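Local coordinates for Xaa-Pro dipeptidase (Mycobacterium tuberculosis, PDB 5E2C), which probably acts, as the full-length protein, as a metal-dependent aminopeptidase, this chain being its N-terminal creatinase/prolidase domain, at residues A50-D55 and L69-E74; S32-S37 and G56-Q61. One frame throughout, in Å; residues are numbered along the deposited sequence.

Interaction 1: residues A50-D55 and L69-E74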
loop_
_atom_site.group_PDB
_atom_site.type_symbol
_atom_site.label_atom_id
_atom_site.label_comp_id
_atom_site.label_asym_id
_atom_site.label_seq_id
_atom_site.Cartn_x
_atom_site.Cartn_y
_atom_site.Cartn_z
ATOM N N ALA A 50 -19.802 14.444 -5.821
ATOM C CA ALA A 50 -18.931 13.466 -5.185
ATOM C C ALA A 50 -19.719 12.432 -4.390
ATOM O O ALA A 50 -20.852 12.674 -3.977
ATOM C CB ALA A 50 -17.928 14.177 -4.291
ATOM N N VAL A 51 -19.121 11.261 -4.201
ATOM C CA VAL A 51 -19.752 10.191 -3.427
ATOM C C VAL A 51 -18.803 9.784 -2.300
ATOM O O VAL A 51 -17.628 9.462 -2.554
ATOM C CB VAL A 51 -20.087 8.969 -4.320
ATOM C CG1 VAL A 51 -20.836 7.916 -3.524
ATOM C CG2 VAL A 51 -20.881 9.400 -5.558
ATOM N N LEU A 52 -19.308 9.802 -1.061
ATOM C CA LEU A 52 -18.547 9.341 0.105
ATOM C C LEU A 52 -18.961 7.910 0.414
ATOM O O LEU A 52 -20.130 7.585 0.320
ATOM C CB LEU A 52 -18.834 10.243 1.308
ATOM C CG LEU A 52 -18.113 9.931 2.617
ATOM C CD1 LEU A 52 -16.638 10.275 2.514
ATOM C CD2 LEU A 52 -18.747 10.755 3.729
ATOM N N ALA A 53 -17.999 7.053 0.739
ATOM C CA ALA A 53 -18.282 5.713 1.221
ATOM C C ALA A 53 -17.605 5.491 2.563
ATOM O O ALA A 53 -16.432 5.855 2.770
ATOM C CB ALA A 53 -17.833 4.656 0.224
ATOM N N THR A 54 -18.360 4.900 3.478
ATOM C CA THR A 54 -17.833 4.488 4.772
ATOM C C THR A 54 -18.560 3.235 5.218
ATOM O O THR A 54 -19.387 2.713 4.494
ATOM C CB THR A 54 -17.931 5.623 5.814
ATOM O OG1 THR A 54 -17.253 5.224 7.011
ATOM C CG2 THR A 54 -19.370 5.955 6.136
ATOM N N ASP A 55 -18.224 2.711 6.380
ATOM C CA ASP A 55 -18.917 1.519 6.865
ATOM C C ASP A 55 -19.980 1.885 7.908
ATOM O O ASP A 55 -20.121 3.047 8.293
ATOM C CB ASP A 55 -17.913 0.481 7.363
ATOM C CG ASP A 55 -17.086 0.970 8.534
ATOM O OD1 ASP A 55 -17.646 1.081 9.622
ATOM O OD2 ASP A 55 -15.861 1.193 8.381
ATOM N N LEU A 69 -23.251 15.350 0.732
ATOM C CA LEU A 69 -22.825 14.246 -0.118
ATOM C C LEU A 69 -23.723 13.031 -0.023
ATOM O O LEU A 69 -24.240 12.713 1.058
ATOM C CB LEU A 69 -21.415 13.799 0.284
ATOM C CG LEU A 69 -20.335 14.837 0.018
ATOM C CD1 LEU A 69 -18.977 14.319 0.472
ATOM C CD2 LEU A 69 -20.325 15.186 -1.463
ATOM N N GLU A 70 -23.857 12.316 -1.142
ATOM C CA GLU A 70 -24.370 10.947 -1.111
ATOM C C GLU A 70 -23.369 10.099 -0.330
ATOM O O GLU A 70 -22.172 10.211 -0.562
ATOM C CB GLU A 70 -24.535 10.347 -2.515
ATOM C CG GLU A 70 -24.887 8.858 -2.457
ATOM C CD GLU A 70 -24.863 8.150 -3.803
ATOM O OE1 GLU A 70 -24.540 8.771 -4.848
ATOM O OE2 GLU A 70 -25.149 6.939 -3.799
ATOM N N VAL A 71 -23.866 9.276 0.592
ATOM C CA VAL A 71 -23.023 8.397 1.394
ATOM C C VAL A 71 -23.466 6.971 1.155
ATOM O O VAL A 71 -24.617 6.636 1.395
ATOM C CB VAL A 71 -23.139 8.689 2.902
ATOM C CG1 VAL A 71 -22.275 7.733 3.712
ATOM C CG2 VAL A 71 -22.761 10.133 3.194
ATOM N N ALA A 72 -22.543 6.144 0.683
ATOM C CA ALA A 72 -22.760 4.719 0.549
ATOM C C ALA A 72 -22.203 4.027 1.783
ATOM O O ALA A 72 -21.128 4.378 2.250
ATOM C CB ALA A 72 -22.044 4.208 -0.684
ATOM N N ILE A 73 -22.921 3.036 2.302
ATOM C CA ILE A 73 -22.459 2.275 3.452
ATOM C C ILE A 73 -22.034 0.889 2.978
ATOM O O ILE A 73 -22.862 0.069 2.588
ATOM C CB ILE A 73 -23.522 2.181 4.579
ATOM C CG1 ILE A 73 -23.936 3.577 5.058
ATOM C CG2 ILE A 73 -23.001 1.340 5.739
ATOM C CD1 ILE A 73 -22.808 4.428 5.600
ATOM N N GLU A 74 -20.728 0.636 3.009
ATOM C CA GLU A 74 -20.149 -0.531 2.328
ATOM C C GLU A 74 -18.998 -1.136 3.105
ATOM O O GLU A 74 -18.289 -0.421 3.817
ATOM C CB GLU A 74 -19.639 -0.072 0.965
ATOM C CG GLU A 74 -20.746 0.348 0.017
ATOM C CD GLU A 74 -21.561 -0.830 -0.470
ATOM O OE1 GLU A 74 -20.985 -1.938 -0.565
ATOM O OE2 GLU A 74 -22.764 -0.651 -0.761
HETATM O O HOH W 1 -23.252 13.410 -3.752
#
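A50 meets L69 where the two strands begin to pair: L69 CD2 lies 3.8 Å from A50 CB, and a water bridges A50 O to E70 N in place of a direct backbone bond. V51 turns to the face covered by helix 77-87, and the extended side chain of E70 runs alongside it; the carboxylate of E70 is bound in a salt bridge to R84 of that helix. L52 supplies the first two rungs, its N donating to E70 O at 2.9 Å and its O accepting from A72 N at 2.8 Å, both with angles at hydrogen of 162°. L52 thus bonds to the residues flanking V71, and T54 to those flanking I73, which is the parallel-strand register, while A53 turns its backbone to A40. Strand 70-73 is an edge strand of the sheet and 51-54 its inner neighbour, both belonging to the β-α-β unit 51-54, 59-65, 70-73. L52 CD2 packs against V71 CG2 at 4.1 Å beneath helix 59-65, where A62 touches both residues. A53 contributes a CA-H...O contact to A72 O, 3.3 Å from A53 CA. T54 N donates to A72 O at 3.1 Å, and T54 O accepts from E74 N. T54 has OG1 anti to the backbone N (chi1 -173°) and bonded to N38 O, which sets CG2 alongside I73 CD1, 3.8 Å away. D55 CB closes against E74 O at 3.7 Å.

Interaction 2: residues S32-S37 and G56-Q61; sequences SGFSGS and GRYRTQ
F34 and Y58 form an offset edge-to-face aromatic pair, F34 presenting its edge to the face of Y58, with ring centroids 5.8 Å apart and planes at 84°. It joins the loop between helix 25-32 and strand 40-44 to the start of helix 59-65, the crossover helix of a β-α-β unit in the creatinase/prolidase N-terminal domain; Y58 occupies the N-cap position of that helix. The tight part centres on F34. Its CG stands anti to the backbone N (chi1 177°), which carries the ring in between the two segments so that CZ reaches Y58 CB at 3.7 Å, near the plane of the phenylalanine ring. L52 and T54 of strand 51-54 and A62 of the helix also touch this ring. G36 packs by CH-π contact over one face of the Y58 ring, its CA 4.0 Å from the centroid and 18° off the normal, while R57 CB lies over the opposite face. The backbone N of G36 sits above the centre of the F34 ring, so this glycine's backbone fills the angle between two nearly perpendicular rings.

Outward from these rings the contact is polar and looser. S35 OG and Q61 NE2 approach to 3.0 Å, but the angle is poor for a hydrogen bond; Q61 NE2 donates instead to Q65 OE1, which also accepts from S35 N. R57, salt-bridged through NE to D55 OD1, keeps NH2 4.0 Å from S37 OG, and a water spans the gap. The exception is the hydrogen bond of S37 OG with Y58 OH, 2.7 Å long, in which either hydroxyl could be the donor.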
loop_
_atom_site.group_PDB
_atom_site.type_symbol
_atom_site.label_atom_id
_atom_site.label_comp_id
_atom_site.label_asym_id
_atom_site.label_seq_id
_atom_site.Cartn_x
_atom_site.Cartn_y
_atom_site.Cartn_z
ATOM N N SER A 32 -14.216 16.597 2.413
ATOM C CA SER A 32 -15.595 16.242 2.750
ATOM C C SER A 32 -16.019 16.650 4.156
ATOM O O SER A 32 -17.203 16.673 4.436
ATOM C CB SER A 32 -15.792 14.741 2.618
ATOM O OG SER A 32 -15.166 14.056 3.694
ATOM N N GLY A 33 -15.069 16.913 5.034
ATOM C CA GLY A 33 -15.380 17.159 6.448
ATOM C C GLY A 33 -15.595 15.887 7.263
ATOM O O GLY A 33 -15.756 15.937 8.491
ATOM N N PHE A 34 -15.551 14.733 6.614
ATOM C CA PHE A 34 -15.756 13.456 7.308
ATOM C C PHE A 34 -14.459 12.973 7.948
ATOM O O PHE A 34 -13.434 12.875 7.275
ATOM C CB PHE A 34 -16.274 12.405 6.333
ATOM C CG PHE A 34 -16.436 11.051 6.939
ATOM C CD1 PHE A 34 -17.388 10.835 7.924
ATOM C CD2 PHE A 34 -15.624 9.997 6.552
ATOM C CE1 PHE A 34 -17.557 9.584 8.486
ATOM C CE2 PHE A 34 -15.779 8.736 7.119
ATOM C CZ PHE A 34 -16.746 8.530 8.089
ATOM N N SER A 35 -14.519 12.660 9.246
ATOM C CA SER A 35 -13.336 12.350 10.055
ATOM C C SER A 35 -13.291 10.902 10.570
ATOM O O SER A 35 -12.454 10.575 11.414
ATOM C CB SER A 35 -13.258 13.320 11.236
ATOM O OG SER A 35 -14.346 13.134 12.114
ATOM N N GLY A 36 -14.185 10.043 10.080
ATOM C CA GLY A 36 -14.172 8.637 10.471
ATOM C C GLY A 36 -12.911 7.916 10.026
ATOM O O GLY A 36 -12.268 8.295 9.038
ATOM N N SER A 37 -12.572 6.859 10.754
ATOM C CA SER A 37 -11.323 6.138 10.553
ATOM C C SER A 37 -11.346 5.228 9.332
ATOM O O SER A 37 -10.328 4.641 8.984
ATOM C CB SER A 37 -11.014 5.285 11.778
ATOM O OG SER A 37 -11.859 4.161 11.792
ATOM N N GLY A 56 -20.744 0.891 8.333
ATOM C CA GLY A 56 -21.902 1.108 9.211
ATOM C C GLY A 56 -21.618 1.786 10.551
ATOM O O GLY A 56 -22.508 2.412 11.120
ATOM N N ARG A 57 -20.385 1.684 11.039
ATOM C CA ARG A 57 -19.989 2.319 12.309
ATOM C C ARG A 57 -20.186 3.840 12.212
ATOM O O ARG A 57 -20.434 4.513 13.209
ATOM C CB ARG A 57 -18.519 2.021 12.643
ATOM C CG ARG A 57 -18.154 0.545 12.874
ATOM C CD ARG A 57 -16.637 0.350 13.021
ATOM N NE ARG A 57 -15.888 0.669 11.813
ATOM C CZ ARG A 57 -14.561 0.741 11.724
ATOM N NH1 ARG A 57 -13.784 0.529 12.775
ATOM N NH2 ARG A 57 -13.994 1.039 10.558
ATOM N N TYR A 58 -20.107 4.365 10.992
ATOM C CA TYR A 58 -20.045 5.799 10.754
ATOM C C TYR A 58 -21.240 6.396 10.018
ATOM O O TYR A 58 -21.165 7.539 9.528
ATOM C CB TYR A 58 -18.776 6.092 9.964
ATOM C CG TYR A 58 -17.531 5.808 10.760
ATOM C CD1 TYR A 58 -17.251 6.526 11.913
ATOM C CD2 TYR A 58 -16.647 4.809 10.377
ATOM C CE1 TYR A 58 -16.113 6.278 12.636
ATOM C CE2 TYR A 58 -15.508 4.540 11.113
ATOM C CZ TYR A 58 -15.258 5.276 12.250
ATOM O OH TYR A 58 -14.126 5.021 12.970
ATOM N N ARG A 59 -22.329 5.640 9.914
ATOM C CA ARG A 59 -23.522 6.108 9.221
ATOM C C ARG A 59 -24.039 7.437 9.763
ATOM O O ARG A 59 -24.286 8.366 9.001
ATOM C CB ARG A 59 -24.634 5.060 9.278
ATOM C CG ARG A 59 -25.838 5.408 8.420
ATOM C CD ARG A 59 -27.009 4.496 8.734
ATOM N NE ARG A 59 -26.673 3.101 8.472
ATOM C CZ ARG A 59 -26.799 2.487 7.296
ATOM N NH1 ARG A 59 -27.271 3.125 6.226
ATOM N NH2 ARG A 59 -26.452 1.207 7.190
ATOM N N THR A 60 -24.196 7.518 11.077
ATOM C CA THR A 60 -24.688 8.740 11.706
ATOM C C THR A 60 -23.702 9.901 11.536
ATOM O O THR A 60 -24.099 11.027 11.229
ATOM C CB THR A 60 -24.966 8.493 13.198
ATOM O OG1 THR A 60 -26.036 7.548 13.327
ATOM C CG2 THR A 60 -25.340 9.779 13.885
ATOM N N GLN A 61 -22.419 9.610 11.708
ATOM C CA GLN A 61 -21.371 10.633 11.622
ATOM C C GLN A 61 -21.241 11.198 10.214
ATOM O O GLN A 61 -21.072 12.398 10.039
ATOM C CB GLN A 61 -20.022 10.078 12.067
ATOM C CG GLN A 61 -18.916 11.118 12.137
ATOM C CD GLN A 61 -17.667 10.606 12.818
ATOM O OE1 GLN A 61 -17.738 9.773 13.738
ATOM N NE2 GLN A 61 -16.518 11.099 12.394
HETATM O O HOH W 2 -11.052 1.397 10.453
#

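Interactions 1 and 2 have centres 9 Å apart and share one β-α-β unit: interaction 1 pairs its two strands, and interaction 2 holds the N-terminal end of its helix against the loop 32-37. Their segments alternate along the chain, and F34 carries the loop onto strand 51-54. Direct contacts confirm the junction: T54 OG1 lies 3.5 Å from F34 CZ, I73 CG2 is 3.5 Å from G56 N, and L69 CD1 approaches S32 CB at 3.9 Å. I73 CG1 also packs on R59 NH1, at 3.6 Å. Neither contact includes a metal or ligand; the peptidase family domain, Peptidase_M24, is a separate part of the full-length protein.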